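Local coordinates for glycosyl hydrolase family 88 (Pedobacter heparinus, PDB 3WIW), which hydrolyses unsaturated glucuronyl saccharides, with specificity for those derived from heparin, at residues A[249-253]-A[311-316]; A[202-206]-A[255-259]. All coordinates share one frame; numbering follows the deposited sequence.

Of the helices involved, 192-208 comes first and supplies residues 202-206. The chain then passes through two strands of a small antiparallel sheet and enters helix 245-262. There residues 255-259 close interaction 2 across a loop of 48 residues. Residues 249-253 lie just inside that loop, six residues earlier on the same helix. Their partners, 311-316, follow after 57 intervening residues on helix 306-322, which closes interaction 1. The two loops therefore cross and do not nest. Helix 245-262 is common to both and joins helix 192-208 to helix 306-322 within the barrel. The contacts also touch directly, where Thr256 CG2 packs 3.6 Å from Ala315 O.

Interaction 1 (A[249-253]-A[311-316]); sequences AWGLY and VIASAL
Ala249 and Val311 meet at the start of an apolar seam between helices 245-262 and 306-322. Ala249 CB lies 3.6 Å from Val311 CG1 and equally near Ile312 CG1. One turn on, Ala315 CB comes within 3.6 Å of Tyr253 CA, so a methyl packs against the backbone of the opposing helix. Leu252 reaches past it with CD2, 3.8 Å from Leu316 CD2, the two side chains crossing at about a right angle.

Two aromatic residues extend the apolar contact. Val311 holds CG1 anti to its backbone N (chi1 173°), which sends the other methyl, CG2, to Trp250. There CG2 lies 3.6 Å from Trp250 CZ3. The Tyr253 ring stands across Val311 and packs CD2 3.8 Å from Val311 CG1. The carbonyl oxygen of Val311 sits at the ring edge.

No hydrogen bond joins the two segments. The polar ends of Tyr253 and Ser314 are satisfied by a shared partner, Glu383 OE2 on helix 375-392. Trp250 NE1 makes a weak hydrogen bond to Asp174, the predicted proton donor. With an alanine at Trp250, Val311 CG2 would probably lose its indole partner and Asp174 its weak N-H contact.

The short helical segments run nearly parallel, 15° apart, with their axes 8.7 Å from each other. This is consistent with adjacent inner helices of an alpha6/alpha6-barrel. Trp250 itself is a predicted substrate-binding residue, so the seam leads into the probable active site.

Interaction 2 (A[202-206]-A[255-259]); sequences AVTTM and YTMSY
Tyr255 extends from helix 245-262 and sets its hydroxyl against the backbone of Ala202. It has the most surface covered in this contact. With CG anti to the carbonyl carbon, the ring reaches out to helix 192-208 and bridges much of the gap between helix segments whose axes stay 11.8 Å apart. The hydroxyl donates to Ala202 O over 2.7 Å. The bond uses a lone pair in the carbonyl plane, with a C=O...donor angle of 137°, and Ala202 O sits near the plane of the tyrosine ring.

Ala202 adds its methyl to this grip. CB lies 4.1 Å from Tyr255 CE1 and 3.9 Å from Ser258 OG. Ser258 OG finds its polar partners elsewhere, in Gly254 O and Tyr183 OH. The carbonyl of Ala202 also takes the usual helical bond from Met206 N, so it serves two donors.

Met206 meets the ring obliquely. Its CB packs 3.9 Å from Tyr255 CZ. In one of two modelled conformers, SD stands 4.8 Å from the ring centroid, 42° off the normal. This is an oblique Met-aromatic contact and probably not a fixed one. Met206 N is near the Tyr255 hydroxyl, but the angle is too poor for a hydrogen bond. His270 of helix 265-279 meets the Tyr255 ring edge-to-face.

The segments run roughly antiparallel, at 145°, consistent with an outer helix lying against an inner one in the alpha6/alpha6-barrel. Chemically, the contact couples one short hydrogen bond to apolar packing. The phenol proton is spent on a carbonyl already engaged in its own helix, so the tyrosine can tie the two helices without breaking a backbone bond.

Interaction 1 (A[249-253]-A[311-316])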
loop_
_atom_site.group_PDB
_atom_site.type_symbol
_atom_site.label_atom_id
_atom_site.label_comp_id
_atom_site.label_asym_id
_atom_site.label_seq_id
_atom_site.Cartn_x
_atom_site.Cartn_y
_atom_site.Cartn_z
ATOM N N ALA A 249 -7.742 -0.226 -5.399
ATOM C CA ALA A 249 -7.301 -0.783 -4.122
ATOM C C ALA A 249 -6.823 0.327 -3.176
ATOM O O ALA A 249 -7.206 0.333 -2.003
ATOM C CB ALA A 249 -6.187 -1.782 -4.334
ATOM N N TRP A 250 -6.015 1.268 -3.664
ATOM C CA TRP A 250 -5.553 2.369 -2.797
ATOM C C TRP A 250 -6.749 3.164 -2.274
ATOM O O TRP A 250 -6.738 3.616 -1.134
ATOM C CB TRP A 250 -4.679 3.329 -3.569
ATOM C CG TRP A 250 -3.337 2.881 -4.075
ATOM C CD1 TRP A 250 -2.763 3.328 -5.248
ATOM C CD2 TRP A 250 -2.333 2.058 -3.432
ATOM N NE1 TRP A 250 -1.513 2.795 -5.399
ATOM C CE2 TRP A 250 -1.208 2.034 -4.293
ATOM C CE3 TRP A 250 -2.283 1.311 -2.237
ATOM C CZ2 TRP A 250 -0.018 1.340 -3.982
ATOM C CZ3 TRP A 250 -1.095 0.601 -1.931
ATOM C CH2 TRP A 250 0.015 0.621 -2.814
ATOM N N GLY A 251 -7.785 3.364 -3.099
ATOM C CA GLY A 251 -8.995 4.045 -2.658
ATOM C C GLY A 251 -9.700 3.287 -1.547
ATOM O O GLY A 251 -10.029 3.871 -0.505
ATOM N N LEU A 252 -9.938 1.994 -1.761
ATOM C CA LEU A 252 -10.588 1.177 -0.740
ATOM C C LEU A 252 -9.814 1.251 0.585
ATOM O O LEU A 252 -10.385 1.494 1.658
ATOM C CB LEU A 252 -10.675 -0.273 -1.206
ATOM C CG LEU A 252 -11.261 -1.239 -0.183
ATOM C CD1 LEU A 252 -12.708 -0.877 0.196
ATOM C CD2 LEU A 252 -11.168 -2.683 -0.703
ATOM N N TYR A 253 -8.512 1.003 0.501
ATOM C CA TYR A 253 -7.669 1.016 1.679
ATOM C C TYR A 253 -7.666 2.412 2.320
ATOM O O TYR A 253 -7.762 2.534 3.542
ATOM C CB TYR A 253 -6.273 0.596 1.276
ATOM C CG TYR A 253 -5.320 0.232 2.384
ATOM C CD1 TYR A 253 -4.849 1.199 3.281
ATOM C CD2 TYR A 253 -4.842 -1.073 2.515
ATOM C CE1 TYR A 253 -3.914 0.884 4.262
ATOM C CE2 TYR A 253 -3.918 -1.403 3.500
ATOM C CZ TYR A 253 -3.448 -0.415 4.361
ATOM O OH TYR A 253 -2.501 -0.725 5.309
ATOM N N VAL A 311 -3.489 -5.482 -1.415
ATOM C CA VAL A 311 -3.996 -4.247 -0.822
ATOM C C VAL A 311 -5.484 -4.394 -0.527
ATOM O O VAL A 311 -5.947 -4.031 0.559
ATOM C CB VAL A 311 -3.683 -3.038 -1.723
ATOM C CG1 VAL A 311 -4.367 -1.764 -1.201
ATOM C CG2 VAL A 311 -2.167 -2.827 -1.849
ATOM N N ILE A 312 -6.231 -4.953 -1.481
ATOM C CA ILE A 312 -7.654 -5.177 -1.276
ATOM C C ILE A 312 -7.909 -6.128 -0.110
ATOM O O ILE A 312 -8.781 -5.854 0.721
ATOM C CB ILE A 312 -8.340 -5.690 -2.571
ATOM C CG1 ILE A 312 -8.410 -4.549 -3.588
ATOM C CG2 ILE A 312 -9.727 -6.231 -2.271
ATOM C CD1 ILE A 312 -8.630 -5.030 -5.024
ATOM N N ALA A 313 -7.171 -7.245 -0.045
ATOM C CA ALA A 313 -7.357 -8.189 1.046
ATOM C C ALA A 313 -7.091 -7.516 2.402
ATOM O O ALA A 313 -7.896 -7.658 3.338
ATOM C CB ALA A 313 -6.471 -9.408 0.861
ATOM N N SER A 314 -5.980 -6.781 2.521
ATOM C CA SER A 314 -5.667 -6.132 3.786
ATOM C C SER A 314 -6.777 -5.157 4.175
ATOM O O SER A 314 -7.258 -5.177 5.311
ATOM C CB SER A 314 -4.328 -5.427 3.718
ATOM O OG SER A 314 -4.005 -5.048 5.037
ATOM N N ALA A 315 -7.230 -4.351 3.218
ATOM C CA ALA A 315 -8.278 -3.377 3.499
ATOM C C ALA A 315 -9.587 -4.059 3.902
ATOM O O ALA A 315 -10.237 -3.623 4.859
ATOM C CB ALA A 315 -8.502 -2.467 2.302
ATOM N N LEU A 316 -9.985 -5.093 3.162
ATOM C CA LEU A 316 -11.245 -5.775 3.459
ATOM C C LEU A 316 -11.243 -6.425 4.834
ATOM O O LEU A 316 -12.279 -6.477 5.507
ATOM C CB LEU A 316 -11.605 -6.789 2.371
ATOM C CG LEU A 316 -12.020 -6.210 1.017
ATOM C CD1 LEU A 316 -12.322 -7.365 0.087
ATOM C CD2 LEU A 316 -13.236 -5.299 1.150
#

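Interaction 2 (A[202-206]-A[255-259])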
loop_
_atom_site.group_PDB
_atom_site.type_symbol
_atom_site.label_atom_id
_atom_site.label_comp_id
_atom_site.label_asym_id
_atom_site.label_seq_id
_atom_site.Cartn_x
_atom_site.Cartn_y
_atom_site.Cartn_z
ATOM N N ALA A 202 -8.541 13.617 2.422
ATOM C CA ALA A 202 -9.452 12.497 2.208
ATOM C C ALA A 202 -10.836 12.989 1.771
ATOM O O ALA A 202 -11.470 12.359 0.902
ATOM C CB ALA A 202 -9.550 11.632 3.469
ATOM N N VAL A 203 -11.328 14.062 2.370
ATOM C CA VAL A 203 -12.629 14.614 1.981
ATOM C C VAL A 203 -12.606 15.170 0.552
ATOM O O VAL A 203 -13.481 14.852 -0.268
ATOM C CB VAL A 203 -13.115 15.677 2.998
ATOM C CG1 VAL A 203 -14.383 16.344 2.496
ATOM C CG2 VAL A 203 -13.366 15.023 4.362
ATOM N N THR A 204 -11.584 15.962 0.227
ATOM C CA THR A 204 -11.451 16.523 -1.114
ATOM C C THR A 204 -11.376 15.388 -2.167
ATOM O O THR A 204 -12.027 15.439 -3.212
ATOM C CB THR A 204 -10.172 17.361 -1.165
ATOM O OG1 THR A 204 -10.252 18.391 -0.167
ATOM C CG2 THR A 204 -9.951 17.981 -2.548
ATOM N N THR A 205 -10.593 14.357 -1.882
ATOM C CA THR A 205 -10.402 13.242 -2.787
ATOM C C THR A 205 -11.692 12.455 -2.931
ATOM O O THR A 205 -12.000 11.936 -4.014
ATOM C CB THR A 205 -9.244 12.377 -2.271
ATOM O OG1 THR A 205 -8.040 13.164 -2.328
ATOM C CG2 THR A 205 -9.077 11.125 -3.125
ATOM N N MET A 206 -12.464 12.392 -1.855
ATOM C CA MET A 206 -13.695 11.632 -1.867
ATOM C C MET A 206 -14.676 12.237 -2.872
ATOM O O MET A 206 -15.398 11.514 -3.577
ATOM C CB MET A 206 -14.263 11.587 -0.447
ATOM C CG MET A 206 -15.370 10.599 -0.240
ATOM S SD MET A 206 -15.809 10.289 1.475
ATOM C CE MET A 206 -17.555 10.224 1.245
ATOM N N TYR A 255 -9.838 4.755 2.452
ATOM C CA TYR A 255 -11.048 5.117 3.214
ATOM C C TYR A 255 -11.263 4.208 4.413
ATOM O O TYR A 255 -11.753 4.675 5.437
ATOM C CB TYR A 255 -12.298 5.278 2.305
ATOM C CG TYR A 255 -12.092 6.537 1.515
ATOM C CD1 TYR A 255 -12.265 7.772 2.132
ATOM C CD2 TYR A 255 -11.575 6.511 0.221
ATOM C CE1 TYR A 255 -12.001 8.953 1.471
ATOM C CE2 TYR A 255 -11.295 7.686 -0.450
ATOM C CZ TYR A 255 -11.495 8.905 0.189
ATOM O OH TYR A 255 -11.189 10.056 -0.486
ATOM N N THR A 256 -10.864 2.939 4.304
ATOM C CA THR A 256 -10.900 2.034 5.444
ATOM C C THR A 256 -9.969 2.555 6.551
ATOM O O THR A 256 -10.365 2.671 7.719
ATOM C CB THR A 256 -10.532 0.612 4.997
ATOM O OG1 THR A 256 -11.484 0.177 4.012
ATOM C CG2 THR A 256 -10.552 -0.317 6.180
ATOM N N MET A 257 -8.745 2.908 6.164
ATOM C CA MET A 257 -7.754 3.444 7.093
ATOM C C MET A 257 -8.176 4.830 7.604
ATOM O O MET A 257 -8.012 5.133 8.797
ATOM C CB MET A 257 -6.375 3.440 6.422
ATOM C CG MET A 257 -5.274 4.183 7.164
ATOM S SD MET A 257 -5.246 5.982 6.868
ATOM C CE MET A 257 -4.885 5.996 5.109
ATOM N N SER A 258 -8.730 5.691 6.743
ATOM C CA SER A 258 -9.167 7.016 7.214
ATOM C C SER A 258 -10.289 6.872 8.223
ATOM O O SER A 258 -10.340 7.638 9.180
ATOM C CB SER A 258 -9.634 7.886 6.055
ATOM O OG SER A 258 -8.529 8.332 5.274
ATOM N N TYR A 259 -11.206 5.914 8.017
ATOM C CA TYR A 259 -12.208 5.629 9.041
ATOM C C TYR A 259 -11.558 5.195 10.356
ATOM O O TYR A 259 -11.893 5.705 11.429
ATOM C CB TYR A 259 -13.266 4.621 8.587
ATOM C CG TYR A 259 -14.264 4.367 9.705
ATOM C CD1 TYR A 259 -15.189 5.341 10.079
ATOM C CD2 TYR A 259 -14.228 3.187 10.439
ATOM C CE1 TYR A 259 -16.083 5.116 11.104
ATOM C CE2 TYR A 259 -15.129 2.948 11.468
ATOM C CZ TYR A 259 -16.049 3.920 11.798
ATOM O OH TYR A 259 -16.939 3.689 12.816
#